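Local coordinates for protein cysteine desulfurase (Elizabethkingia anophelis NUHP1, PDB 5VPR) that probably removes sulfur from L-cysteine to leave L-alanine and a persulfidated carrier, using pyridoxal 5'-phosphate as cofactor, at residues 191-196 / 204-209; 121-126 / 161-166; 176-181 / 215-220. All coordinates share one frame; numbering follows the deposited sequence.

All three contacts gather on the seven-stranded mixed sheet of the cofactor-binding domain. Contact 1 sets helix 189-199 on strand 203-207. Contact 2, centred about 11 Å from the centre of contact 1, packs the short helix 163-166 against strand 121-125; the salt bridge from Lys195 NZ to Asp164 OD1 (3.2 Å) joins the two helices. Contact 3 lies about 9 Å centre to centre from contact 1; its strand 171-177 is the sheet neighbour of 203-207, with a probable hydrogen bond from Val176 N to Phe205 O (3.0 Å). The tie to the active site is Asp207 of contact 1, whose carboxylate lies close to the pyridine nitrogen of the cofactor on the modified lysine at position 233.

Contact 1 of 3, residues 191-196 / 204-209; sequences EIIRKV and IFIDGA
Ile204 meets Ile193 and Val196 with both of its branches, and this three-residue apolar cluster makes most of the contact. The CD1 methyl of Ile204 fits between the two helix residues, 3.7 Å from Ile193 CG2 and 3.8 Å from Val196 CG1. The torsions explain the reach: CG1 of Ile204 lies anti to the carbonyl carbon and CD1 continues extended from it (chi2 176°), which brings the methyl to the helix, while the CG2 branch meets Ile193 CG1 at 3.9 Å. Ile193 lies across Ile204 at a slant, and Val196 passes alongside in the opposite sense, its CG1 touching Ile204 CG1 at 3.7 Å. That methyl of Val196 stands opposite the backbone N (chi1 175°), which turns it to the strand. The next pair is looser: Ile193 CD1 comes to 4.4 Å from Ile206 CD1.

Helix 189-199 links strands 171-177 and 203-207 in a beta-alpha-beta crossover, so the two segments run nearly antiparallel, at 167° with axes 10.4 Å apart. Such units build the large domain of class-V, fold-type I pyridoxal-phosphate enzymes. Alternation along the strand sends Ile204 and Ile206 to this helix and Phe205 to helix 101-111 on the other face of the sheet. Branched aliphatic residues suit the helix-facing positions because they are compatible with strand backbone and fill a buried layer in which the four touching residues are all aliphatic. At the strand's end Asp207 OD1 accepts a nearly straight hydrogen bond from Ala209 N (2.9 Å), an Asx turn that helps hold the carboxylate's orientation.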
loop_
_atom_site.group_PDB
_atom_site.type_symbol
_atom_site.label_atom_id
_atom_site.label_comp_id
_atom_site.label_asym_id
_atom_site.label_seq_id
_atom_site.Cartn_x
_atom_site.Cartn_y
_atom_site.Cartn_z
ATOM N N GLU A 191 10.489 15.945 -0.485
ATOM C CA GLU A 191 11.848 16.374 -0.793
ATOM C C GLU A 191 12.344 15.747 -2.092
ATOM O O GLU A 191 12.991 16.417 -2.904
ATOM C CB GLU A 191 12.762 15.998 0.367
ATOM C CG GLU A 191 14.145 16.579 0.291
ATOM C CD GLU A 191 14.986 16.095 1.439
ATOM O OE1 GLU A 191 16.232 16.152 1.347
ATOM O OE2 GLU A 191 14.379 15.629 2.429
ATOM N N ILE A 192 12.040 14.462 -2.307
ATOM C CA ILE A 192 12.458 13.783 -3.535
ATOM C C ILE A 192 11.829 14.446 -4.759
ATOM O O ILE A 192 12.514 14.758 -5.739
ATOM C CB ILE A 192 12.098 12.284 -3.473
ATOM C CG1 ILE A 192 12.908 11.569 -2.388
ATOM C CG2 ILE A 192 12.281 11.621 -4.846
ATOM C CD1 ILE A 192 12.453 10.107 -2.149
ATOM N N ILE A 193 10.510 14.666 -4.722
ATOM C CA ILE A 193 9.806 15.274 -5.849
ATOM C C ILE A 193 10.347 16.672 -6.129
ATOM O O ILE A 193 10.597 17.034 -7.282
ATOM C CB ILE A 193 8.293 15.292 -5.579
ATOM C CG1 ILE A 193 7.730 13.867 -5.670
ATOM C CG2 ILE A 193 7.574 16.171 -6.591
ATOM C CD1 ILE A 193 6.270 13.788 -5.322
ATOM N N ARG A 194 10.561 17.466 -5.076
ATOM C CA ARG A 194 11.162 18.783 -5.254
ATOM C C ARG A 194 12.502 18.678 -5.977
ATOM O O ARG A 194 12.770 19.436 -6.916
ATOM C CB ARG A 194 11.327 19.471 -3.894
ATOM C CG ARG A 194 10.933 20.926 -3.899
ATOM C CD ARG A 194 11.171 21.596 -2.540
ATOM N NE ARG A 194 10.664 20.777 -1.443
ATOM C CZ ARG A 194 11.437 20.210 -0.524
ATOM N NH1 ARG A 194 12.751 20.399 -0.566
ATOM N NH2 ARG A 194 10.897 19.470 0.440
ATOM N N LYS A 195 13.361 17.741 -5.552
ATOM C CA LYS A 195 14.635 17.551 -6.243
ATOM C C LYS A 195 14.432 17.131 -7.693
ATOM O O LYS A 195 15.110 17.645 -8.592
ATOM C CB LYS A 195 15.500 16.513 -5.535
ATOM C CG LYS A 195 16.084 16.918 -4.193
ATOM C CD LYS A 195 16.668 15.673 -3.500
ATOM C CE LYS A 195 17.381 16.007 -2.185
ATOM N NZ LYS A 195 18.369 17.107 -2.366
ATOM N N VAL A 196 13.508 16.196 -7.943
ATOM C CA VAL A 196 13.311 15.699 -9.302
ATOM C C VAL A 196 12.762 16.798 -10.220
ATOM O O VAL A 196 13.161 16.902 -11.380
ATOM C CB VAL A 196 12.399 14.454 -9.293
ATOM C CG1 VAL A 196 12.105 14.004 -10.728
ATOM C CG2 VAL A 196 13.029 13.315 -8.498
ATOM N N ILE A 204 7.334 11.322 -12.480
ATOM C CA ILE A 204 7.475 10.847 -11.108
ATOM C C ILE A 204 6.377 9.827 -10.813
ATOM O O ILE A 204 5.190 10.174 -10.764
ATOM C CB ILE A 204 7.427 11.993 -10.100
ATOM C CG1 ILE A 204 8.557 12.985 -10.388
ATOM C CG2 ILE A 204 7.512 11.434 -8.679
ATOM C CD1 ILE A 204 8.519 14.185 -9.509
ATOM N N PHE A 205 6.773 8.583 -10.567
ATOM C CA PHE A 205 5.838 7.512 -10.214
ATOM C C PHE A 205 5.975 7.221 -8.726
ATOM O O PHE A 205 7.053 6.833 -8.265
ATOM C CB PHE A 205 6.128 6.255 -11.042
ATOM C CG PHE A 205 5.143 5.117 -10.842
ATOM C CD1 PHE A 205 4.226 4.799 -11.834
ATOM C CD2 PHE A 205 5.163 4.343 -9.698
ATOM C CE1 PHE A 205 3.334 3.739 -11.680
ATOM C CE2 PHE A 205 4.266 3.274 -9.539
ATOM C CZ PHE A 205 3.347 2.985 -10.536
ATOM N N ILE A 206 4.882 7.372 -7.984
ATOM C CA ILE A 206 4.851 7.052 -6.559
ATOM C C ILE A 206 4.025 5.779 -6.356
ATOM O O ILE A 206 2.837 5.737 -6.695
ATOM C CB ILE A 206 4.275 8.205 -5.729
ATOM C CG1 ILE A 206 5.072 9.493 -5.980
ATOM C CG2 ILE A 206 4.342 7.839 -4.240
ATOM C CD1 ILE A 206 6.498 9.416 -5.463
ATOM N N ASP A 207 4.656 4.755 -5.805
ATOM C CA ASP A 207 3.977 3.554 -5.309
ATOM C C ASP A 207 3.476 3.833 -3.892
ATOM O O ASP A 207 4.265 3.884 -2.940
ATOM C CB ASP A 207 4.959 2.392 -5.368
ATOM C CG ASP A 207 4.455 1.112 -4.688
ATOM O OD1 ASP A 207 3.396 1.090 -4.006
ATOM O OD2 ASP A 207 5.186 0.111 -4.844
ATOM N N GLY A 208 2.167 4.041 -3.752
ATOM C CA GLY A 208 1.575 4.312 -2.454
ATOM C C GLY A 208 0.845 3.128 -1.837
ATOM O O GLY A 208 -0.002 3.312 -0.946
ATOM N N ALA A 209 1.187 1.904 -2.263
ATOM C CA ALA A 209 0.447 0.734 -1.778
ATOM C C ALA A 209 0.473 0.647 -0.255
ATOM O O ALA A 209 -0.544 0.329 0.375
ATOM C CB ALA A 209 1.005 -0.551 -2.393
#

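Contact 2 of 3, residues 121-126 / 161-166; sequences EIIISY and DVLDEW
Ile123 projects from strand 121-125 between Leu163 and Trp166, two residues placed on one side of the helix by their spacing of three. Val162, just before Leu163, contributes inside its own segment: its carbonyl O accepts from both Glu165 N and Trp166 N, and its CG2 methyl rests 3.2 Å above one face of the indole, toward the rim. Leu163 then reaches over with CD2, which meets Ile123 CG2 and CD1, each at 4.0 Å; a buried leucine suits the place, its branched end also packing on Ile150 of the neighbouring strand. Trp166 closes the walk. Ile123 CD1 lies 3.9 Å from its CB and 4.0 Å from CE3, so the methyl meets the indole at its edge, near the ring plane, not over a face. The broad, partly exposed indole can take Ile123 at its edge, Val162 on a face and Arg148 as cation-pi partner.

Its backbone ends the contact in polar fashion. Trp166 O and Glu121 OE2 are both acceptors, and two waters bridge them, each donating to both; water 1 is 2.6 Å from Glu121 OE2. Glutamate's extended chain carries its carboxylate to this partly exposed border, where Arg148 supplies a salt bridge to OE2. A short helix thus covers one face of parallel strands, as in the layered alpha/beta sheet of this aminotransferase-like fold.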
loop_
_atom_site.group_PDB
_atom_site.type_symbol
_atom_site.label_atom_id
_atom_site.label_comp_id
_atom_site.label_asym_id
_atom_site.label_seq_id
_atom_site.Cartn_x
_atom_site.Cartn_y
_atom_site.Cartn_z
ATOM N N GLU A 121 17.667 7.510 -18.833
ATOM C CA GLU A 121 17.892 6.897 -17.531
ATOM C C GLU A 121 16.592 6.814 -16.741
ATOM O O GLU A 121 15.742 7.710 -16.821
ATOM C CB GLU A 121 18.957 7.676 -16.740
ATOM C CG GLU A 121 20.260 7.865 -17.506
ATOM C CD GLU A 121 21.371 8.462 -16.664
ATOM O OE1 GLU A 121 22.528 8.470 -17.133
ATOM O OE2 GLU A 121 21.094 8.923 -15.538
ATOM N N ILE A 122 16.441 5.709 -16.003
ATOM C CA ILE A 122 15.321 5.455 -15.103
ATOM C C ILE A 122 15.896 5.268 -13.705
ATOM O O ILE A 122 16.838 4.489 -13.519
ATOM C CB ILE A 122 14.522 4.203 -15.521
ATOM C CG1 ILE A 122 14.019 4.317 -16.962
ATOM C CG2 ILE A 122 13.365 3.960 -14.573
ATOM C CD1 ILE A 122 13.156 5.521 -17.210
ATOM N N ILE A 123 15.336 5.973 -12.725
ATOM C CA ILE A 123 15.786 5.892 -11.339
ATOM C C ILE A 123 14.674 5.260 -10.510
ATOM O O ILE A 123 13.518 5.697 -10.574
ATOM C CB ILE A 123 16.176 7.276 -10.783
ATOM C CG1 ILE A 123 17.307 7.893 -11.611
ATOM C CG2 ILE A 123 16.583 7.150 -9.338
ATOM C CD1 ILE A 123 17.776 9.285 -11.128
ATOM N N ILE A 124 15.018 4.223 -9.742
ATOM C CA ILE A 124 14.067 3.561 -8.864
ATOM C C ILE A 124 14.672 3.466 -7.470
ATOM O O ILE A 124 15.889 3.533 -7.283
ATOM C CB ILE A 124 13.669 2.156 -9.372
ATOM C CG1 ILE A 124 14.884 1.223 -9.366
ATOM C CG2 ILE A 124 13.056 2.236 -10.764
ATOM C CD1 ILE A 124 14.549 -0.210 -9.734
ATOM N N SER A 125 13.796 3.318 -6.482
ATOM C CA SER A 125 14.244 3.099 -5.115
ATOM C C SER A 125 14.537 1.617 -4.887
ATOM O O SER A 125 14.091 0.749 -5.644
ATOM C CB SER A 125 13.195 3.602 -4.118
ATOM O OG SER A 125 11.903 3.077 -4.402
ATOM N N TYR A 126 15.297 1.344 -3.821
ATOM C CA TYR A 126 15.816 0.004 -3.469
ATOM C C TYR A 126 14.936 -1.190 -3.863
ATOM O O TYR A 126 13.844 -1.379 -3.327
ATOM C CB TYR A 126 16.084 -0.064 -1.959
ATOM N N ASP A 161 20.283 11.897 -1.498
ATOM C CA ASP A 161 21.189 12.917 -2.009
ATOM C C ASP A 161 21.966 12.444 -3.234
ATOM O O ASP A 161 22.591 13.267 -3.911
ATOM C CB ASP A 161 22.139 13.377 -0.898
ATOM C CG ASP A 161 21.454 14.294 0.119
ATOM O OD1 ASP A 161 20.462 14.964 -0.255
ATOM O OD2 ASP A 161 21.910 14.347 1.287
ATOM N N VAL A 162 21.905 11.154 -3.563
ATOM C CA VAL A 162 22.486 10.697 -4.818
ATOM C C VAL A 162 21.779 11.332 -6.016
ATOM O O VAL A 162 22.384 11.501 -7.085
ATOM C CB VAL A 162 22.461 9.157 -4.874
ATOM C CG1 VAL A 162 21.129 8.633 -5.401
ATOM C CG2 VAL A 162 23.614 8.651 -5.700
ATOM N N LEU A 163 20.506 11.717 -5.860
ATOM C CA LEU A 163 19.782 12.365 -6.953
ATOM C C LEU A 163 20.461 13.657 -7.386
ATOM O O LEU A 163 20.380 14.034 -8.557
ATOM C CB LEU A 163 18.336 12.640 -6.540
ATOM C CG LEU A 163 17.504 11.409 -6.153
ATOM C CD1 LEU A 163 16.091 11.790 -5.731
ATOM C CD2 LEU A 163 17.472 10.440 -7.306
ATOM N N ASP A 164 21.147 14.332 -6.459
ATOM C CA ASP A 164 21.836 15.577 -6.786
ATOM C C ASP A 164 22.869 15.384 -7.889
ATOM O O ASP A 164 23.127 16.314 -8.662
ATOM C CB ASP A 164 22.498 16.153 -5.533
ATOM C CG ASP A 164 21.492 16.738 -4.553
ATOM O OD1 ASP A 164 20.288 16.801 -4.892
ATOM O OD2 ASP A 164 21.907 17.137 -3.443
ATOM N N GLU A 165 23.454 14.189 -7.995
ATOM C CA GLU A 165 24.406 13.883 -9.058
ATOM C C GLU A 165 23.787 13.138 -10.238
ATOM O O GLU A 165 24.243 13.322 -11.374
ATOM C CB GLU A 165 25.576 13.062 -8.496
ATOM N N TRP A 166 22.751 12.319 -10.009
ATOM C CA TRP A 166 22.184 11.488 -11.071
ATOM C C TRP A 166 21.199 12.232 -11.973
ATOM O O TRP A 166 21.104 11.917 -13.164
ATOM C CB TRP A 166 21.459 10.281 -10.479
ATOM C CG TRP A 166 22.340 9.273 -9.836
ATOM C CD1 TRP A 166 23.700 9.304 -9.742
ATOM C CD2 TRP A 166 21.918 8.067 -9.190
ATOM N NE1 TRP A 166 24.151 8.192 -9.069
ATOM C CE2 TRP A 166 23.076 7.413 -8.728
ATOM C CE3 TRP A 166 20.672 7.475 -8.961
ATOM C CZ2 TRP A 166 23.024 6.200 -8.044
ATOM C CZ3 TRP A 166 20.623 6.269 -8.281
ATOM C CH2 TRP A 166 21.792 5.647 -7.834
HETATM O O HOH W 1 19.318 10.085 -13.961
HETATM O O HOH W 2 22.768 11.123 -15.697
#

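Contact 3 of 3, residues 176-181 / 215-220; sequences VNQVSN and FEIDVQ
Beyond the C-terminal end of strand 171-177, on the side of the central sheet where its parallel strands lead into loops, the turn at Gln178 and Val179 meets the loop running into helix 219-222. Gln178 has CG opposite its backbone N (chi1 -176°) and an extended chain, which carries its amide across to Phe215. There NE2 sits 3.3 Å from Phe215 CE2, at the ring's edge and in its plane, with the amide turned 62° from the ring. The phenyl is wide enough to meet Val179 too, whose CG2 lies 3.7 Å from Phe215 CZ. On the amide's other end OE1 is 3.8 Å from Ile217 CD1; aliphatic Val179 and Ile217 suit a largely buried contact.

Further along, Asp218 N-caps the helix through a weak bond from Gln220 N to its OD1 (3.1 Å, 126°). Phe227 backs both Gln178 and Ile217 from strand 226-230.

A glutamine suits this place because its long arm brings the amide to the ring edge and to Ile217, while NE2 still donates to water 3 at 3.1 Å, which donates in turn to Glu216 O. Edge contacts with the Phe215 ring plus one water-mediated link therefore join the loops, with no direct hydrogen bond between them.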
loop_
_atom_site.group_PDB
_atom_site.type_symbol
_atom_site.label_atom_id
_atom_site.label_comp_id
_atom_site.label_asym_id
_atom_site.label_seq_id
_atom_site.Cartn_x
_atom_site.Cartn_y
_atom_site.Cartn_z
ATOM N N VAL A 176 9.468 5.805 -6.869
ATOM C CA VAL A 176 9.795 5.660 -5.455
ATOM C C VAL A 176 8.571 5.114 -4.730
ATOM O O VAL A 176 7.445 5.547 -4.995
ATOM C CB VAL A 176 10.242 7.014 -4.831
ATOM C CG1 VAL A 176 10.669 6.833 -3.387
ATOM C CG2 VAL A 176 11.363 7.652 -5.632
ATOM N N ASN A 177 8.784 4.177 -3.804
ATOM C CA ASN A 177 7.709 3.787 -2.895
ATOM C C ASN A 177 7.589 4.803 -1.760
ATOM O O ASN A 177 8.592 5.265 -1.203
ATOM C CB ASN A 177 7.940 2.377 -2.335
ATOM N N GLN A 178 6.350 5.187 -1.444
ATOM C CA GLN A 178 6.144 6.190 -0.404
ATOM C C GLN A 178 6.431 5.612 0.976
ATOM O O GLN A 178 6.991 6.295 1.844
ATOM C CB GLN A 178 4.719 6.739 -0.483
ATOM C CG GLN A 178 4.433 7.869 0.513
ATOM C CD GLN A 178 3.124 8.588 0.220
ATOM O OE1 GLN A 178 2.420 8.239 -0.719
ATOM N NE2 GLN A 178 2.797 9.594 1.022
ATOM N N VAL A 179 6.067 4.348 1.194
ATOM C CA VAL A 179 6.349 3.641 2.440
ATOM C C VAL A 179 6.977 2.300 2.088
ATOM O O VAL A 179 6.457 1.576 1.233
ATOM C CB VAL A 179 5.079 3.435 3.284
ATOM C CG1 VAL A 179 5.410 2.656 4.564
ATOM C CG2 VAL A 179 4.464 4.758 3.638
ATOM N N SER A 180 8.082 1.960 2.750
ATOM C CA SER A 180 8.716 0.675 2.486
ATOM C C SER A 180 7.890 -0.457 3.101
ATOM O O SER A 180 7.361 -0.335 4.208
ATOM C CB SER A 180 10.151 0.669 3.021
ATOM O OG SER A 180 10.235 0.046 4.286
ATOM N N ASN A 181 7.755 -1.560 2.365
ATOM C CA ASN A 181 6.870 -2.632 2.825
ATOM C C ASN A 181 7.523 -3.508 3.890
ATOM O O ASN A 181 6.821 -4.060 4.751
ATOM C CB ASN A 181 6.415 -3.491 1.640
ATOM N N PHE A 215 -2.312 6.943 5.896
ATOM C CA PHE A 215 -2.454 8.380 6.101
ATOM C C PHE A 215 -2.975 9.032 4.836
ATOM O O PHE A 215 -2.950 8.448 3.749
ATOM C CB PHE A 215 -1.144 9.043 6.545
ATOM C CG PHE A 215 0.065 8.566 5.808
ATOM C CD1 PHE A 215 0.912 7.633 6.387
ATOM C CD2 PHE A 215 0.372 9.067 4.555
ATOM C CE1 PHE A 215 2.038 7.192 5.727
ATOM C CE2 PHE A 215 1.501 8.634 3.877
ATOM C CZ PHE A 215 2.340 7.696 4.468
ATOM N N GLU A 216 -3.457 10.256 5.001
ATOM C CA GLU A 216 -4.182 10.925 3.930
ATOM C C GLU A 216 -3.274 11.201 2.740
ATOM O O GLU A 216 -2.106 11.557 2.902
ATOM C CB GLU A 216 -4.796 12.230 4.436
ATOM C CG GLU A 216 -5.460 13.053 3.332
ATOM C CD GLU A 216 -6.367 14.153 3.857
ATOM O OE1 GLU A 216 -6.919 13.982 4.968
ATOM O OE2 GLU A 216 -6.529 15.177 3.148
ATOM N N ILE A 217 -3.823 11.032 1.539
ATOM C CA ILE A 217 -3.121 11.273 0.285
ATOM C C ILE A 217 -3.766 12.469 -0.406
ATOM O O ILE A 217 -4.995 12.531 -0.525
ATOM C CB ILE A 217 -3.172 10.027 -0.624
ATOM C CG1 ILE A 217 -2.547 8.811 0.068
ATOM C CG2 ILE A 217 -2.548 10.324 -1.992
ATOM C CD1 ILE A 217 -1.113 9.001 0.477
ATOM N N ASP A 218 -2.941 13.407 -0.875
ATOM C CA ASP A 218 -3.389 14.541 -1.691
ATOM C C ASP A 218 -2.425 14.627 -2.870
ATOM O O ASP A 218 -1.352 15.235 -2.760
ATOM C CB ASP A 218 -3.408 15.852 -0.887
ATOM C CG ASP A 218 -4.006 17.035 -1.666
ATOM O OD1 ASP A 218 -4.005 17.036 -2.918
ATOM O OD2 ASP A 218 -4.485 17.987 -1.008
ATOM N N VAL A 219 -2.820 14.027 -3.998
ATOM C CA VAL A 219 -1.936 13.957 -5.151
ATOM C C VAL A 219 -1.727 15.329 -5.779
ATOM O O VAL A 219 -0.730 15.527 -6.486
ATOM C CB VAL A 219 -2.466 12.967 -6.212
ATOM C CG1 VAL A 219 -2.592 11.538 -5.622
ATOM C CG2 VAL A 219 -3.796 13.462 -6.792
ATOM N N GLN A 220 -2.636 16.286 -5.540
ATOM C CA GLN A 220 -2.441 17.628 -6.080
ATOM C C GLN A 220 -1.319 18.350 -5.351
ATOM O O GLN A 220 -0.434 18.933 -5.988
ATOM C CB GLN A 220 -3.744 18.436 -6.031
ATOM C CG GLN A 220 -4.700 18.053 -7.177
ATOM C CD GLN A 220 -5.930 18.946 -7.286
ATOM O OE1 GLN A 220 -5.861 20.054 -7.822
ATOM N NE2 GLN A 220 -7.067 18.454 -6.801
HETATM O O HOH W 3 0.538 11.673 1.648
#